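Restriction endonuclease (Mycobacterium sp., PDB 4F0Q) is a tetrameric, modification-dependent restriction endonuclease that cleaves DNA carrying methylated cytosines and probably reads the modified base with its N-terminal domain. Local coordinates at residues G26-Y31 with V162-A167; D43-Y48 with K173-F178; D103-D108 with L158-T163. All coordinates share one frame; numbering follows the deposited sequence.

Contact 1: G26-Y31 with V162-A167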
ATOM      1  N   GLY A  26      20.854  26.169  -1.938  1.00 16.26           N
ATOM      2  CA  GLY A  26      20.951  26.714  -0.598  1.00 16.40           C
ATOM      3  C   GLY A  26      21.870  27.918  -0.529  1.00 18.29           C
ATOM      4  O   GLY A  26      21.998  28.548   0.521  1.00 18.58           O
ATOM      5  N   ASP A  27      22.510  28.235  -1.651  1.00 19.23           N
ATOM      6  CA  ASP A  27      23.407  29.385  -1.730  1.00 16.53           C
ATOM      7  C   ASP A  27      22.675  30.685  -1.425  1.00 14.58           C
ATOM      8  O   ASP A  27      21.635  30.979  -2.014  1.00 13.32           O
ATOM      9  CB  ASP A  27      24.070  29.469  -3.106  1.00 13.24           C
ATOM     10  CG  ASP A  27      25.219  28.490  -3.261  1.00 18.41           C
ATOM     11  OD1 ASP A  27      25.293  27.524  -2.473  1.00 21.57           O
ATOM     12  OD2 ASP A  27      26.048  28.684  -4.176  1.00 16.14           O
ATOM     13  N   GLU A  28      23.227  31.456  -0.494  1.00 14.52           N
ATOM     14  CA  GLU A  28      22.637  32.726  -0.093  1.00 17.81           C
ATOM     15  C   GLU A  28      23.194  33.869  -0.930  1.00 17.58           C
ATOM     16  O   GLU A  28      24.372  34.212  -0.831  1.00 17.40           O
ATOM     17  CB  GLU A  28      22.880  32.979   1.396  1.00 20.37           C
ATOM     18  CG  GLU A  28      22.198  31.967   2.303  1.00 24.70           C
ATOM     19  CD  GLU A  28      22.589  32.124   3.758  1.00 25.91           C
ATOM     20  OE1 GLU A  28      23.687  32.651   4.028  1.00 25.27           O
ATOM     21  OE2 GLU A  28      21.793  31.719   4.634  1.00 27.66           O
ATOM     22  N   LEU A  29      22.334  34.455  -1.755  1.00 17.31           N
ATOM     23  CA  LEU A  29      22.746  35.491  -2.689  1.00 15.54           C
ATOM     24  C   LEU A  29      22.183  36.849  -2.290  1.00 21.50           C
ATOM     25  O   LEU A  29      21.054  36.947  -1.809  1.00 20.51           O
ATOM     26  CB  LEU A  29      22.282  35.133  -4.100  1.00 15.42           C
ATOM     27  CG  LEU A  29      22.575  33.704  -4.563  1.00 14.82           C
ATOM     28  CD1 LEU A  29      21.927  33.431  -5.910  1.00 13.35           C
ATOM     29  CD2 LEU A  29      24.074  33.450  -4.624  1.00 13.58           C
ATOM     30  N   ARG A  30      22.977  37.895  -2.490  1.00 20.94           N
ATOM     31  CA  ARG A  30      22.529  39.257  -2.238  1.00 20.59           C
ATOM     32  C   ARG A  30      21.772  39.781  -3.450  1.00 19.44           C
ATOM     33  O   ARG A  30      22.304  39.793  -4.560  1.00 20.26           O
ATOM     34  CB  ARG A  30      23.728  40.161  -1.942  1.00 21.61           C
ATOM     35  CG  ARG A  30      23.387  41.635  -1.802  1.00 21.41           C
ATOM     36  CD  ARG A  30      22.622  41.917  -0.519  1.00 22.40           C
ATOM     37  NE  ARG A  30      22.394  43.348  -0.329  1.00 21.24           N
ATOM     38  CZ  ARG A  30      21.295  43.988  -0.713  1.00 24.37           C
ATOM     39  NH1 ARG A  30      20.311  43.327  -1.306  1.00 22.88           N
ATOM     40  NH2 ARG A  30      21.178  45.292  -0.503  1.00 30.12           N
ATOM     41  N   TYR A  31      20.530  40.207  -3.243  1.00 19.96           N
ATOM     42  CA  TYR A  31      19.735  40.750  -4.339  1.00 21.66           C
ATOM     43  C   TYR A  31      19.401  42.225  -4.152  1.00 22.18           C
ATOM     44  O   TYR A  31      18.685  42.600  -3.225  1.00 25.12           O
ATOM     45  CB  TYR A  31      18.446  39.952  -4.546  1.00 23.45           C
ATOM     46  CG  TYR A  31      17.624  40.456  -5.713  1.00 19.96           C
ATOM     47  CD1 TYR A  31      17.969  40.131  -7.017  1.00 17.99           C
ATOM     48  CD2 TYR A  31      16.512  41.263  -5.512  1.00 24.27           C
ATOM     49  CE1 TYR A  31      17.231  40.591  -8.089  1.00 17.82           C
ATOM     50  CE2 TYR A  31      15.764  41.729  -6.580  1.00 23.41           C
ATOM     51  CZ  TYR A  31      16.129  41.389  -7.867  1.00 23.70           C
ATOM     52  OH  TYR A  31      15.392  41.846  -8.936  1.00 23.69           O
ATOM     53  N   VAL A 162      14.992  34.639   1.871  1.00 26.56           N
ATOM     54  CA  VAL A 162      15.302  34.079   3.180  1.00 25.84           C
ATOM     55  C   VAL A 162      16.097  35.052   4.043  1.00 28.39           C
ATOM     56  O   VAL A 162      16.635  36.043   3.548  1.00 28.53           O
ATOM     57  CB  VAL A 162      16.097  32.766   3.059  1.00 21.37           C
ATOM     58  CG1 VAL A 162      15.296  31.730   2.283  1.00 24.92           C
ATOM     59  CG2 VAL A 162      17.442  33.019   2.395  1.00 22.37           C
ATOM     60  N   THR A 163      16.167  34.756   5.337  1.00 28.80           N
ATOM     61  CA  THR A 163      16.930  35.569   6.274  1.00 26.60           C
ATOM     62  C   THR A 163      18.334  35.006   6.448  1.00 25.85           C
ATOM     63  O   THR A 163      18.505  33.849   6.833  1.00 31.13           O
ATOM     64  CB  THR A 163      16.241  35.641   7.650  1.00 24.64           C
ATOM     65  OG1 THR A 163      14.983  36.315   7.523  1.00 28.07           O
ATOM     66  CG2 THR A 163      17.112  36.393   8.645  1.00 24.06           C
ATOM     67  N   VAL A 164      19.338  35.826   6.157  1.00 26.16           N
ATOM     68  CA  VAL A 164      20.726  35.399   6.277  1.00 27.81           C
ATOM     69  C   VAL A 164      21.340  35.897   7.579  1.00 26.63           C
ATOM     70  O   VAL A 164      20.657  36.500   8.407  1.00 23.44           O
ATOM     71  CB  VAL A 164      21.578  35.898   5.093  1.00 24.86           C
ATOM     72  CG1 VAL A 164      21.056  35.327   3.785  1.00 21.14           C
ATOM     73  CG2 VAL A 164      21.591  37.417   5.052  1.00 22.05           C
ATOM     74  N   HIS A 165      22.630  35.636   7.758  1.00 27.47           N
ATOM     75  CA  HIS A 165      23.341  36.098   8.943  1.00 26.77           C
ATOM     76  C   HIS A 165      24.694  36.704   8.583  1.00 25.30           C
ATOM     77  O   HIS A 165      25.485  36.098   7.861  1.00 28.91           O
ATOM     78  CB  HIS A 165      23.516  34.960   9.952  1.00 27.33           C
ATOM     79  CG  HIS A 165      22.236  34.517  10.591  1.00 30.74           C
ATOM     80  ND1 HIS A 165      21.682  35.164  11.675  1.00 32.92           N
ATOM     81  CD2 HIS A 165      21.402  33.491  10.300  1.00 33.79           C
ATOM     82  CE1 HIS A 165      20.562  34.556  12.023  1.00 29.48           C
ATOM     83  NE2 HIS A 165      20.368  33.539  11.205  1.00 33.17           N
ATOM     84  N   ARG A 166      24.948  37.906   9.088  1.00 26.60           N
ATOM     85  CA  ARG A 166      26.213  38.588   8.848  1.00 22.97           C
ATOM     86  C   ARG A 166      26.717  39.237  10.131  1.00 29.41           C
ATOM     87  O   ARG A 166      25.987  39.987  10.785  1.00 29.72           O
ATOM     88  CB  ARG A 166      26.053  39.645   7.754  1.00 25.99           C
ATOM     89  CG  ARG A 166      27.361  40.279   7.307  1.00 27.59           C
ATOM     90  CD  ARG A 166      27.119  41.397   6.306  1.00 25.99           C
ATOM     91  NE  ARG A 166      28.364  41.901   5.734  1.00 31.17           N
ATOM     92  CZ  ARG A 166      28.441  42.936   4.904  1.00 31.55           C
ATOM     93  NH1 ARG A 166      27.342  43.590   4.549  1.00 29.10           N
ATOM     94  NH2 ARG A 166      29.618  43.323   4.431  1.00 25.54           N
ATOM     95  N   ALA A 167      27.965  38.936  10.485  1.00 27.88           N
ATOM     96  CA  ALA A 167      28.607  39.475  11.684  1.00 27.38           C
ATOM     97  C   ALA A 167      27.864  39.133  12.976  1.00 21.98           C
ATOM     98  O   ALA A 167      27.896  39.895  13.940  1.00 21.14           O
ATOM     99  CB  ALA A 167      28.815  40.986  11.560  1.00 20.61           C
TER
HETATM  100  O   HOH W   1      23.518  33.060   6.663  1.00 24.57           O

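Contact 2: D43-Y48 with K173-F178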
ATOM      1  N   ASP A  43      27.863  42.956  -0.244  1.00 30.69           N
ATOM      2  CA  ASP A  43      27.435  42.929   1.156  1.00 27.95           C
ATOM      3  C   ASP A  43      27.714  41.592   1.839  1.00 25.34           C
ATOM      4  O   ASP A  43      26.889  41.089   2.603  1.00 26.01           O
ATOM      5  CB  ASP A  43      25.953  43.299   1.286  1.00 27.91           C
ATOM      6  CG  ASP A  43      25.698  44.774   1.047  1.00 30.24           C
ATOM      7  OD1 ASP A  43      26.590  45.591   1.358  1.00 35.61           O
ATOM      8  OD2 ASP A  43      24.605  45.118   0.549  1.00 30.76           O
ATOM      9  N   GLY A  44      28.881  41.021   1.557  1.00 24.03           N
ATOM     10  CA  GLY A  44      29.298  39.781   2.184  1.00 22.91           C
ATOM     11  C   GLY A  44      28.750  38.542   1.503  1.00 23.12           C
ATOM     12  O   GLY A  44      29.042  37.418   1.915  1.00 25.89           O
ATOM     13  N   PHE A  45      27.953  38.744   0.460  1.00 25.79           N
ATOM     14  CA  PHE A  45      27.348  37.633  -0.266  1.00 23.28           C
ATOM     15  C   PHE A  45      27.539  37.776  -1.770  1.00 23.04           C
ATOM     16  O   PHE A  45      27.839  38.861  -2.267  1.00 26.92           O
ATOM     17  CB  PHE A  45      25.858  37.520   0.069  1.00 19.84           C
ATOM     18  CG  PHE A  45      25.586  37.102   1.485  1.00 22.93           C
ATOM     19  CD1 PHE A  45      25.541  38.039   2.505  1.00 26.12           C
ATOM     20  CD2 PHE A  45      25.375  35.770   1.799  1.00 19.82           C
ATOM     21  CE1 PHE A  45      25.292  37.656   3.809  1.00 21.86           C
ATOM     22  CE2 PHE A  45      25.124  35.381   3.101  1.00 19.83           C
ATOM     23  CZ  PHE A  45      25.083  36.326   4.106  1.00 19.28           C
ATOM     24  N   VAL A  46      27.365  36.672  -2.489  1.00 23.21           N
ATOM     25  CA  VAL A  46      27.492  36.671  -3.939  1.00 22.01           C
ATOM     26  C   VAL A  46      26.411  37.532  -4.582  1.00 23.66           C
ATOM     27  O   VAL A  46      25.222  37.361  -4.311  1.00 23.21           O
ATOM     28  CB  VAL A  46      27.406  35.243  -4.511  1.00 25.83           C
ATOM     29  CG1 VAL A  46      27.421  35.273  -6.033  1.00 24.60           C
ATOM     30  CG2 VAL A  46      28.547  34.390  -3.977  1.00 27.60           C
ATOM     31  N   ASN A  47      26.835  38.468  -5.424  1.00 23.92           N
ATOM     32  CA  ASN A  47      25.909  39.337  -6.134  1.00 23.76           C
ATOM     33  C   ASN A  47      25.060  38.543  -7.122  1.00 23.09           C
ATOM     34  O   ASN A  47      25.590  37.827  -7.971  1.00 22.97           O
ATOM     35  CB  ASN A  47      26.673  40.448  -6.859  1.00 24.33           C
ATOM     36  CG  ASN A  47      25.755  41.461  -7.514  1.00 21.09           C
ATOM     37  OD1 ASN A  47      24.577  41.565  -7.171  1.00 23.50           O
ATOM     38  ND2 ASN A  47      26.293  42.218  -8.462  1.00 24.21           N
ATOM     39  N   TYR A  48      23.743  38.667  -6.993  1.00 22.85           N
ATOM     40  CA  TYR A  48      22.807  37.952  -7.852  1.00 20.64           C
ATOM     41  C   TYR A  48      22.979  38.323  -9.321  1.00 20.19           C
ATOM     42  O   TYR A  48      23.098  37.450 -10.182  1.00 20.72           O
ATOM     43  CB  TYR A  48      21.363  38.225  -7.411  1.00 21.90           C
ATOM     44  CG  TYR A  48      20.315  37.768  -8.404  1.00 20.88           C
ATOM     45  CD1 TYR A  48      19.801  36.479  -8.357  1.00 21.61           C
ATOM     46  CD2 TYR A  48      19.836  38.630  -9.386  1.00 18.37           C
ATOM     47  CE1 TYR A  48      18.842  36.061  -9.264  1.00 20.36           C
ATOM     48  CE2 TYR A  48      18.884  38.220 -10.294  1.00 18.98           C
ATOM     49  CZ  TYR A  48      18.389  36.936 -10.230  1.00 18.52           C
ATOM     50  OH  TYR A  48      17.437  36.530 -11.137  1.00 17.25           O
ATOM     51  N   LYS A 173      15.906  41.080   5.113  1.00 23.84           N
ATOM     52  CA  LYS A 173      15.631  41.497   3.742  1.00 23.60           C
ATOM     53  C   LYS A 173      16.898  41.652   2.905  1.00 19.62           C
ATOM     54  O   LYS A 173      17.979  41.908   3.435  1.00 20.65           O
ATOM     55  CB  LYS A 173      14.840  42.807   3.728  1.00 22.14           C
ATOM     56  CG  LYS A 173      13.471  42.718   4.381  1.00 23.65           C
ATOM     57  CD  LYS A 173      12.731  44.041   4.281  1.00 29.78           C
ATOM     58  CE  LYS A 173      11.336  43.942   4.876  1.00 39.24           C
ATOM     59  NZ  LYS A 173      10.583  45.221   4.745  1.00 31.39           N
ATOM     60  N   GLY A 174      16.752  41.492   1.592  1.00 16.83           N
ATOM     61  CA  GLY A 174      17.835  41.754   0.662  1.00 19.35           C
ATOM     62  C   GLY A 174      18.592  40.530   0.184  1.00 19.09           C
ATOM     63  O   GLY A 174      19.624  40.658  -0.473  1.00 22.79           O
ATOM     64  N   HIS A 175      18.090  39.342   0.507  1.00 19.74           N
ATOM     65  CA  HIS A 175      18.775  38.110   0.128  1.00 19.39           C
ATOM     66  C   HIS A 175      17.824  37.025  -0.370  1.00 21.81           C
ATOM     67  O   HIS A 175      16.725  36.857   0.156  1.00 20.58           O
ATOM     68  CB  HIS A 175      19.607  37.572   1.295  1.00 20.97           C
ATOM     69  CG  HIS A 175      20.699  38.495   1.739  1.00 20.53           C
ATOM     70  ND1 HIS A 175      20.464  39.603   2.524  1.00 24.28           N
ATOM     71  CD2 HIS A 175      22.033  38.474   1.509  1.00 19.76           C
ATOM     72  CE1 HIS A 175      21.606  40.226   2.758  1.00 23.50           C
ATOM     73  NE2 HIS A 175      22.574  39.560   2.154  1.00 21.55           N
ATOM     74  N   VAL A 176      18.262  36.290  -1.387  1.00 20.74           N
ATOM     75  CA  VAL A 176      17.491  35.172  -1.915  1.00 21.16           C
ATOM     76  C   VAL A 176      18.306  33.882  -1.908  1.00 20.72           C
ATOM     77  O   VAL A 176      19.519  33.897  -2.108  1.00 19.23           O
ATOM     78  CB  VAL A 176      16.976  35.448  -3.345  1.00 22.08           C
ATOM     79  CG1 VAL A 176      15.859  36.481  -3.319  1.00 22.68           C
ATOM     80  CG2 VAL A 176      18.117  35.898  -4.249  1.00 19.01           C
ATOM     81  N   GLU A 177      17.625  32.767  -1.670  1.00 19.96           N
ATOM     82  CA  GLU A 177      18.261  31.460  -1.631  1.00 16.94           C
ATOM     83  C   GLU A 177      17.937  30.675  -2.896  1.00 16.02           C
ATOM     84  O   GLU A 177      16.788  30.645  -3.339  1.00 15.33           O
ATOM     85  CB  GLU A 177      17.791  30.681  -0.402  1.00 18.67           C
ATOM     86  CG  GLU A 177      18.239  29.231  -0.376  1.00 21.94           C
ATOM     87  CD  GLU A 177      17.564  28.429   0.719  1.00 22.84           C
ATOM     88  OE1 GLU A 177      17.078  29.041   1.693  1.00 23.79           O
ATOM     89  OE2 GLU A 177      17.514  27.187   0.604  1.00 30.20           O
ATOM     90  N   PHE A 178      18.960  30.045  -3.469  1.00 16.73           N
ATOM     91  CA  PHE A 178      18.799  29.226  -4.665  1.00 15.61           C
ATOM     92  C   PHE A 178      18.240  27.851  -4.307  1.00 17.96           C
ATOM     93  O   PHE A 178      18.735  27.184  -3.399  1.00 18.94           O
ATOM     94  CB  PHE A 178      20.135  29.091  -5.397  1.00 14.21           C
ATOM     95  CG  PHE A 178      20.061  28.275  -6.657  1.00 17.13           C
ATOM     96  CD1 PHE A 178      19.333  28.721  -7.748  1.00 13.79           C
ATOM     97  CD2 PHE A 178      20.735  27.069  -6.756  1.00 16.07           C
ATOM     98  CE1 PHE A 178      19.268  27.974  -8.909  1.00 14.13           C
ATOM     99  CE2 PHE A 178      20.675  26.318  -7.915  1.00 16.65           C
ATOM    100  CZ  PHE A 178      19.943  26.773  -8.993  1.00 13.67           C
TER
HETATM  101  O   HOH W   2      24.660  40.989   3.611  1.00 24.13           O

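Contact 3: D103-D108 with L158-T163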
ATOM      1  N   ASP A 103       3.340  28.687  -1.100  1.00 20.10           N
ATOM      2  CA  ASP A 103       4.255  27.783  -1.787  1.00 20.63           C
ATOM      3  C   ASP A 103       4.842  26.765  -0.815  1.00 17.32           C
ATOM      4  O   ASP A 103       5.296  27.122   0.272  1.00 19.08           O
ATOM      5  CB  ASP A 103       5.377  28.567  -2.468  1.00 18.36           C
ATOM      6  CG  ASP A 103       4.855  29.588  -3.459  1.00 20.46           C
ATOM      7  OD1 ASP A 103       3.737  29.394  -3.981  1.00 22.25           O
ATOM      8  OD2 ASP A 103       5.564  30.583  -3.716  1.00 23.36           O
ATOM      9  N   GLU A 104       4.827  25.497  -1.210  1.00 20.37           N
ATOM     10  CA  GLU A 104       5.363  24.433  -0.368  1.00 18.53           C
ATOM     11  C   GLU A 104       6.696  23.928  -0.909  1.00 19.01           C
ATOM     12  O   GLU A 104       6.759  23.348  -1.992  1.00 21.27           O
ATOM     13  CB  GLU A 104       4.364  23.291  -0.248  1.00 15.33           C
ATOM     14  N   PHE A 105       7.760  24.154  -0.148  1.00 21.91           N
ATOM     15  CA  PHE A 105       9.094  23.731  -0.555  1.00 16.23           C
ATOM     16  C   PHE A 105       9.529  22.449   0.142  1.00 17.34           C
ATOM     17  O   PHE A 105       9.642  22.401   1.367  1.00 20.55           O
ATOM     18  CB  PHE A 105      10.115  24.838  -0.293  1.00 16.14           C
ATOM     19  CG  PHE A 105      10.118  25.918  -1.334  1.00 21.01           C
ATOM     20  CD1 PHE A 105       9.202  26.955  -1.280  1.00 16.61           C
ATOM     21  CD2 PHE A 105      11.040  25.898  -2.368  1.00 17.48           C
ATOM     22  CE1 PHE A 105       9.204  27.950  -2.238  1.00 18.60           C
ATOM     23  CE2 PHE A 105      11.049  26.890  -3.327  1.00 16.29           C
ATOM     24  CZ  PHE A 105      10.129  27.918  -3.262  1.00 19.69           C
ATOM     25  N   ASP A 106       9.770  21.410  -0.650  1.00 17.03           N
ATOM     26  CA  ASP A 106      10.306  20.156  -0.138  1.00 20.71           C
ATOM     27  C   ASP A 106      11.533  19.769  -0.954  1.00 20.08           C
ATOM     28  O   ASP A 106      11.485  18.850  -1.773  1.00 19.89           O
ATOM     29  CB  ASP A 106       9.251  19.053  -0.201  1.00 20.10           C
ATOM     30  CG  ASP A 106       9.725  17.758   0.425  1.00 24.78           C
ATOM     31  OD1 ASP A 106      10.585  17.812   1.330  1.00 29.51           O
ATOM     32  OD2 ASP A 106       9.238  16.685   0.013  1.00 28.73           O
ATOM     33  N   LEU A 107      12.632  20.481  -0.725  1.00 15.69           N
ATOM     34  CA  LEU A 107      13.840  20.310  -1.522  1.00 16.11           C
ATOM     35  C   LEU A 107      14.586  19.018  -1.196  1.00 20.19           C
ATOM     36  O   LEU A 107      15.465  18.595  -1.948  1.00 21.03           O
ATOM     37  CB  LEU A 107      14.761  21.520  -1.355  1.00 25.12           C
ATOM     38  CG  LEU A 107      14.150  22.875  -1.723  1.00 20.66           C
ATOM     39  CD1 LEU A 107      15.176  23.987  -1.580  1.00 19.03           C
ATOM     40  CD2 LEU A 107      13.577  22.848  -3.132  1.00 14.00           C
ATOM     41  N   ASP A 108      14.235  18.395  -0.076  1.00 18.87           N
ATOM     42  CA  ASP A 108      14.829  17.117   0.301  1.00 17.28           C
ATOM     43  C   ASP A 108      14.331  15.993  -0.601  1.00 15.11           C
ATOM     44  O   ASP A 108      15.019  14.993  -0.800  1.00 16.97           O
ATOM     45  CB  ASP A 108      14.530  16.790   1.764  1.00 20.23           C
ATOM     46  CG  ASP A 108      15.407  17.566   2.724  1.00 19.81           C
ATOM     47  OD1 ASP A 108      15.974  18.598   2.311  1.00 19.33           O
ATOM     48  OD2 ASP A 108      15.534  17.140   3.891  1.00 22.57           O
ATOM     49  N   LEU A 158      14.427  28.192  -9.238  1.00 13.65           N
ATOM     50  CA  LEU A 158      13.689  28.587  -8.047  1.00 15.98           C
ATOM     51  C   LEU A 158      14.542  29.400  -7.081  1.00 15.63           C
ATOM     52  O   LEU A 158      15.705  29.086  -6.845  1.00 13.97           O
ATOM     53  CB  LEU A 158      13.121  27.355  -7.341  1.00 13.99           C
ATOM     54  CG  LEU A 158      12.236  26.459  -8.210  1.00 15.77           C
ATOM     55  CD1 LEU A 158      11.754  25.248  -7.429  1.00 14.13           C
ATOM     56  CD2 LEU A 158      11.059  27.246  -8.766  1.00 19.15           C
ATOM     57  N   PHE A 159      13.948  30.455  -6.535  1.00 17.95           N
ATOM     58  CA  PHE A 159      14.590  31.262  -5.508  1.00 15.93           C
ATOM     59  C   PHE A 159      13.583  31.578  -4.411  1.00 15.68           C
ATOM     60  O   PHE A 159      12.385  31.672  -4.675  1.00 17.80           O
ATOM     61  CB  PHE A 159      15.136  32.564  -6.100  1.00 16.19           C
ATOM     62  CG  PHE A 159      16.222  32.362  -7.117  1.00 15.96           C
ATOM     63  CD1 PHE A 159      17.547  32.265  -6.724  1.00 17.18           C
ATOM     64  CD2 PHE A 159      15.920  32.277  -8.466  1.00 15.48           C
ATOM     65  CE1 PHE A 159      18.548  32.081  -7.657  1.00 14.37           C
ATOM     66  CE2 PHE A 159      16.917  32.093  -9.403  1.00 15.44           C
ATOM     67  CZ  PHE A 159      18.234  31.994  -8.998  1.00 17.53           C
ATOM     68  N   ARG A 160      14.061  31.739  -3.181  1.00 16.48           N
ATOM     69  CA  ARG A 160      13.168  32.155  -2.099  1.00 19.51           C
ATOM     70  C   ARG A 160      13.805  33.175  -1.157  1.00 19.45           C
ATOM     71  O   ARG A 160      14.932  32.996  -0.703  1.00 20.17           O
ATOM     72  CB  ARG A 160      12.631  30.949  -1.319  1.00 19.57           C
ATOM     73  CG  ARG A 160      13.695  30.074  -0.679  1.00 20.39           C
ATOM     74  CD  ARG A 160      13.064  28.888   0.031  1.00 21.15           C
ATOM     75  NE  ARG A 160      14.058  27.922   0.490  1.00 24.55           N
ATOM     76  CZ  ARG A 160      13.760  26.784   1.109  1.00 20.92           C
ATOM     77  NH1 ARG A 160      12.495  26.469   1.346  1.00 23.69           N
ATOM     78  NH2 ARG A 160      14.726  25.960   1.492  1.00 19.05           N
ATOM     79  N   ALA A 161      13.073  34.247  -0.873  1.00 24.86           N
ATOM     80  CA  ALA A 161      13.554  35.290   0.028  1.00 25.77           C
ATOM     81  C   ALA A 161      13.739  34.749   1.441  1.00 26.74           C
ATOM     82  O   ALA A 161      12.766  34.435   2.127  1.00 38.75           O
ATOM     83  CB  ALA A 161      12.595  36.470   0.031  1.00 29.89           C
ATOM     84  N   VAL A 162      14.992  34.639   1.871  1.00 26.56           N
ATOM     85  CA  VAL A 162      15.302  34.079   3.180  1.00 25.84           C
ATOM     86  C   VAL A 162      16.097  35.052   4.043  1.00 28.39           C
ATOM     87  O   VAL A 162      16.635  36.043   3.548  1.00 28.53           O
ATOM     88  CB  VAL A 162      16.097  32.766   3.059  1.00 21.37           C
ATOM     89  CG1 VAL A 162      15.296  31.730   2.283  1.00 24.92           C
ATOM     90  CG2 VAL A 162      17.442  33.019   2.395  1.00 22.37           C
ATOM     91  N   THR A 163      16.167  34.756   5.337  1.00 28.80           N
ATOM     92  CA  THR A 163      16.930  35.569   6.274  1.00 26.60           C
ATOM     93  C   THR A 163      18.334  35.006   6.448  1.00 25.85           C
ATOM     94  O   THR A 163      18.505  33.849   6.833  1.00 31.13           O
ATOM     95  CB  THR A 163      16.241  35.641   7.650  1.00 24.64           C
ATOM     96  OG1 THR A 163      14.983  36.315   7.523  1.00 28.07           O
ATOM     97  CG2 THR A 163      17.112  36.393   8.645  1.00 24.06           C
TER

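Contact 1: G26-Y31 with V162-A167
Glu28 lies lengthwise against Val164, and nearly everything that passes between these two segments does so along this one side chain. Its CB starts within touch of Val164 CG1, 3.8 Å away. The next carbon, CG, stays on the same methyl at the same separation, because the first torsion (chi1 -64°) puts it beside the backbone N, anti to the carbonyl carbon; the second (chi2 173°) then carries CD on along Val164. At the head of the side chain CD comes closest, 3.6 Å from Val164 CG1, so the carboxylate carbon rests on the methyl. The acid and the valine run alongside one another, pointing opposite ways, with Val164 laying its CB and CG1 along the acid.

The strands involved, 28-30 and 156-166, belong to one mixed sheet. Each pairs antiparallel with strand 175-193, and strand 28-30 also runs parallel to strand 45-47. Glu28 and Val164 both touch Phe45 on that neighbour, and Val164 packs on His175 and Val171 too, so its burial is shared among several strands. Strand 156-166 carries sequence of a family of the PUA clan, consistent with an SRA-like domain that recognises modified DNA.

Across the contact no direct hydrogen bond forms; a water does the polar work. Glu28 OE1 receives a hydrogen from it at 2.7 Å, and the same water accepts from the backbone N of His165 at 2.9 Å. OE1 also skirts Val164 CB, 4.0 Å off, the acid passing along the valine to reach the amide of the following residue through the water. Its other oxygen, OE2, remains 3.8 Å from Val164 CG1, with the carbonyl O of Thr163 at 4.5 Å.

Contact 2: D43-Y48 with K173-F178
His175 turns the edge of its imidazole into one face of the Phe45 ring, a T-shaped pair with centroids 4.7 Å apart and planes at 71°. The edge that arrives is the CD2-NE2 side: CD2 hangs 3.6 Å above the plane of the Phe45 ring, toward its rim, and NE2 comes within 3.4 Å of Phe45 CD1. Each residue sends its ring out with CG anti to its own carbonyl carbon (chi1 -68° for Phe45), and the side chains cross at about a right angle.

NE2 has a polar partner as well. A water in the plane of the imidazole, at its edge, sits 2.9 Å from NE2 of His175, in a bond whose direction is undecided. That water also approaches the carbonyl O of Asp43, but so closely that the second leg is doubtful.

Strands 45-47 and 175-193 are not direct neighbours in the mixed sheet; strand 28-30 runs between them, parallel to the first and antiparallel to the second. The side chains therefore meet over that middle strand, and Arg30 on it touches both Phe45 and His175.

One residue on, Val176 sends CG2 to Tyr48 CD1, a loose apolar touch of 4.5 Å. Tyr48 begins the helix that follows strand 45-47, with Asn47 as its N-cap. CG opposite the backbone N (chi1 168°) carries the tyrosine ring to Val176; its OH is hydrogen-bonded to Val62 O, and Tyr31 meets the ring edge-to-face.

Contact 3: D103-D108 with L158-T163
Phe105 sits under the aliphatic run of Arg160, joining strands 104-106 and 156-166 of the mixed sheet. They are not adjacent: strand 104-106 forms a hairpin with 111-115, and strands 200-210 and 175-193 intervene before 156-166, so the side chains meet across the sheet, not between neighbouring strands. Arg160 CD stands over the centre of the Phe105 ring in a CH-pi contact, 4.2 Å from the centroid and only 5° off the normal. Further along, NH1 reaches back past the ring to Phe105 CB at 3.3 Å, with the ring and guanidinium planes 39° apart. Ring atom CE2 of Phe105 just touches Leu158 CD1 (4.5 Å), obliquely; Val112 of the hairpin packs against both residues.

Two residues later, Leu107 comes at Arg160 from the opposite direction and covers one guanidinium face with CD1. Extended from CG to NE, the arginine brings its head up to both Phe105 and Leu107, while a salt bridge to Glu177 OE2 secures NH2. That same nitrogen lies 3.7 Å from Leu107 CD1.

All three contacts belong to one mixed sheet. Contacts 1 and 2 lie side by side, their centres about 5 Å apart, and probable hydrogen bonds tie them, one between backbones (Gly26 N to Phe178 O, 2.8 Å) and one from a side chain (Arg30 NH1 to Gly174 O, 2.9 Å). The centre of contact 3 is about 13 Å from that of contact 1, with which it shares Val162 and Thr163, and about 14 Å from that of contact 2, which it meets through a probable hydrogen bond between His175 O and Val162 N (3.3 Å). The magnesium site of Asp334, Gln355 and Ala356 lies at the separate five-stranded sheet of the PDDEXK nuclease domain, so none of the contacts builds it.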